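Local coordinates for protein dephospho-CoA kinase (Aquifex aeolicus, PDB 2IF2) that probably catalyses the last step of coenzyme A biosynthesis, the ATP-dependent phosphorylation of the 3'-hydroxyl of dephospho-CoA, at residues S113-E117 with Q158-K164. Sequence-based numbering, arbitrary orientation.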
loop_
_atom_site.group_PDB
_atom_site.type_symbol
_atom_site.label_atom_id
_atom_site.label_comp_id
_atom_site.label_asym_id
_atom_site.label_seq_id
_atom_site.Cartn_x
_atom_site.Cartn_y
_atom_site.Cartn_z
ATOM N N SER A 113 -1.916 1.783 -1.402
ATOM C CA SER A 113 -1.828 3.202 -1.733
ATOM C C SER A 113 -1.241 3.440 -3.120
ATOM O O SER A 113 -1.099 4.588 -3.548
ATOM C CB SER A 113 -0.967 3.941 -0.715
ATOM O OG SER A 113 0.400 3.736 -0.976
ATOM N N LEU A 114 -0.890 2.357 -3.811
ATOM C CA LEU A 114 -0.326 2.432 -5.158
ATOM C C LEU A 114 -0.955 1.371 -6.068
ATOM O O LEU A 114 -0.245 0.621 -6.727
ATOM C CB LEU A 114 1.198 2.243 -5.106
ATOM C CG LEU A 114 2.021 3.394 -4.500
ATOM C CD1 LEU A 114 3.453 2.950 -4.186
ATOM C CD2 LEU A 114 2.025 4.563 -5.467
ATOM N N LEU A 115 -2.289 1.314 -6.091
ATOM C CA LEU A 115 -3.022 0.360 -6.928
ATOM C C LEU A 115 -3.523 1.082 -8.172
ATOM O O LEU A 115 -4.035 0.464 -9.106
ATOM C CB LEU A 115 -4.226 -0.232 -6.177
ATOM C CG LEU A 115 -4.022 -1.134 -4.959
ATOM C CD1 LEU A 115 -3.136 -2.315 -5.315
ATOM C CD2 LEU A 115 -3.403 -0.322 -3.850
ATOM N N VAL A 116 -3.385 2.402 -8.167
ATOM C CA VAL A 116 -3.818 3.205 -9.298
ATOM C C VAL A 116 -2.658 3.404 -10.268
ATOM O O VAL A 116 -2.598 2.755 -11.310
ATOM C CB VAL A 116 -4.317 4.587 -8.854
ATOM C CG1 VAL A 116 -5.034 5.265 -10.007
ATOM C CG2 VAL A 116 -5.219 4.452 -7.648
ATOM N N GLU A 117 -1.728 4.292 -9.919
ATOM C CA GLU A 117 -0.591 4.565 -10.787
ATOM C C GLU A 117 0.157 3.307 -11.199
ATOM O O GLU A 117 0.607 3.201 -12.335
ATOM C CB GLU A 117 0.370 5.562 -10.132
ATOM C CG GLU A 117 0.805 5.220 -8.719
ATOM C CD GLU A 117 -0.156 5.728 -7.662
ATOM O OE1 GLU A 117 -1.240 5.130 -7.503
ATOM O OE2 GLU A 117 0.175 6.732 -6.994
ATOM N N GLN A 158 3.067 10.143 -5.801
ATOM C CA GLN A 158 1.651 9.832 -5.892
ATOM C C GLN A 158 0.926 10.874 -6.722
ATOM O O GLN A 158 1.138 12.070 -6.545
ATOM C CB GLN A 158 1.032 9.781 -4.502
ATOM C CG GLN A 158 1.550 8.660 -3.643
ATOM C CD GLN A 158 0.806 8.578 -2.344
ATOM O OE1 GLN A 158 0.818 9.516 -1.552
ATOM N NE2 GLN A 158 0.140 7.458 -2.118
HETATM N N MSE A 159 0.061 10.412 -7.618
HETATM C CA MSE A 159 -0.694 11.310 -8.478
HETATM C C MSE A 159 -1.639 12.185 -7.666
HETATM O O MSE A 159 -1.970 11.868 -6.525
HETATM C CB MSE A 159 -1.512 10.519 -9.498
HETATM C CG MSE A 159 -2.709 9.800 -8.908
HETATM SE SE MSE A 159 -4.030 9.384 -10.266
HETATM C CE MSE A 159 -3.122 7.897 -11.098
ATOM N N PRO A 160 -2.088 13.307 -8.252
ATOM C CA PRO A 160 -3.004 14.231 -7.578
ATOM C C PRO A 160 -4.196 13.492 -6.998
ATOM O O PRO A 160 -5.016 12.942 -7.737
ATOM C CB PRO A 160 -3.410 15.184 -8.694
ATOM C CG PRO A 160 -2.160 15.270 -9.505
ATOM C CD PRO A 160 -1.723 13.819 -9.585
ATOM N N ILE A 161 -4.279 13.483 -5.670
ATOM C CA ILE A 161 -5.364 12.804 -4.965
ATOM C C ILE A 161 -6.727 13.249 -5.499
ATOM O O ILE A 161 -7.677 12.460 -5.555
ATOM C CB ILE A 161 -5.305 13.087 -3.439
ATOM C CG1 ILE A 161 -6.342 12.233 -2.709
ATOM C CG2 ILE A 161 -5.543 14.566 -3.163
ATOM C CD1 ILE A 161 -6.093 10.737 -2.815
ATOM N N GLU A 162 -6.809 14.512 -5.904
ATOM C CA GLU A 162 -8.045 15.070 -6.427
ATOM C C GLU A 162 -8.412 14.430 -7.766
ATOM O O GLU A 162 -9.519 14.617 -8.273
ATOM C CB GLU A 162 -7.896 16.583 -6.574
ATOM C CG GLU A 162 -7.173 17.239 -5.400
ATOM C CD GLU A 162 -7.873 18.485 -4.895
ATOM O OE1 GLU A 162 -7.286 19.198 -4.052
ATOM O OE2 GLU A 162 -9.012 18.748 -5.336
ATOM N N GLU A 163 -7.478 13.671 -8.332
ATOM C CA GLU A 163 -7.712 12.981 -9.598
ATOM C C GLU A 163 -7.917 11.494 -9.289
ATOM O O GLU A 163 -8.761 10.837 -9.903
ATOM C CB GLU A 163 -6.510 13.167 -10.544
ATOM C CG GLU A 163 -6.853 13.625 -11.988
ATOM C CD GLU A 163 -7.397 12.514 -12.893
ATOM O OE1 GLU A 163 -6.696 11.498 -13.097
ATOM O OE2 GLU A 163 -8.522 12.666 -13.417
ATOM N N LYS A 164 -7.151 10.976 -8.329
ATOM C CA LYS A 164 -7.252 9.573 -7.939
ATOM C C LYS A 164 -8.665 9.225 -7.507
ATOM O O LYS A 164 -9.155 8.133 -7.789
ATOM C CB LYS A 164 -6.280 9.256 -6.797
ATOM C CG LYS A 164 -6.433 7.843 -6.232
ATOM C CD LYS A 164 -5.342 7.482 -5.225
ATOM C CE LYS A 164 -4.007 7.223 -5.901
ATOM N NZ LYS A 164 -2.974 6.773 -4.928
#
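Lys164 reaches across to the loop 113-117, where its amine meets Glu117 and the Ser113 carbonyl and is held further by Gly8 O. Its NZ forms a salt bridge of 3.5 Å with Glu117 OE1 and a weak hydrogen bond of 3.2 Å to Ser113 O. The same carbonyl oxygen takes a second weak bond, from Gln158 NE2 at 3.4 Å. The lysine chain is extended to CD and then kinks, CE swinging out of line with CB (chi3 -74°), which turns the amine toward the loop. On the way it lies obliquely against Val116, with CE 3.5 Å from Val116 CG2. The other methyl, Val116 CG1, meets CE of selenomethionine Met159 at 3.4 Å, and these two side chains cross at about a right angle. Glu117 OE2 lies beside the backbone of 158-164, 3.6 Å from Gln158 CA.

In this P-loop kinase fold, loop 113-117 follows strand 108-111 of the parallel sheet, and residues 158-164 follow helix 148-155. At the start of the probable P-loop, Lys164 NZ hydrogen-bonds Gly8 O at the end of strand 3-8, and Gln158 OE1 accepts from Ile10 N. With an alanine at Lys164, Glu117 is likely to lose its charge partner, and Ser113 O and Gly8 O this shared donor. Ser113 OG makes a weak hydrogen bond to Asp32, and its side chain lies about 3 Å from that of Lys14, a predicted ATP-binding residue.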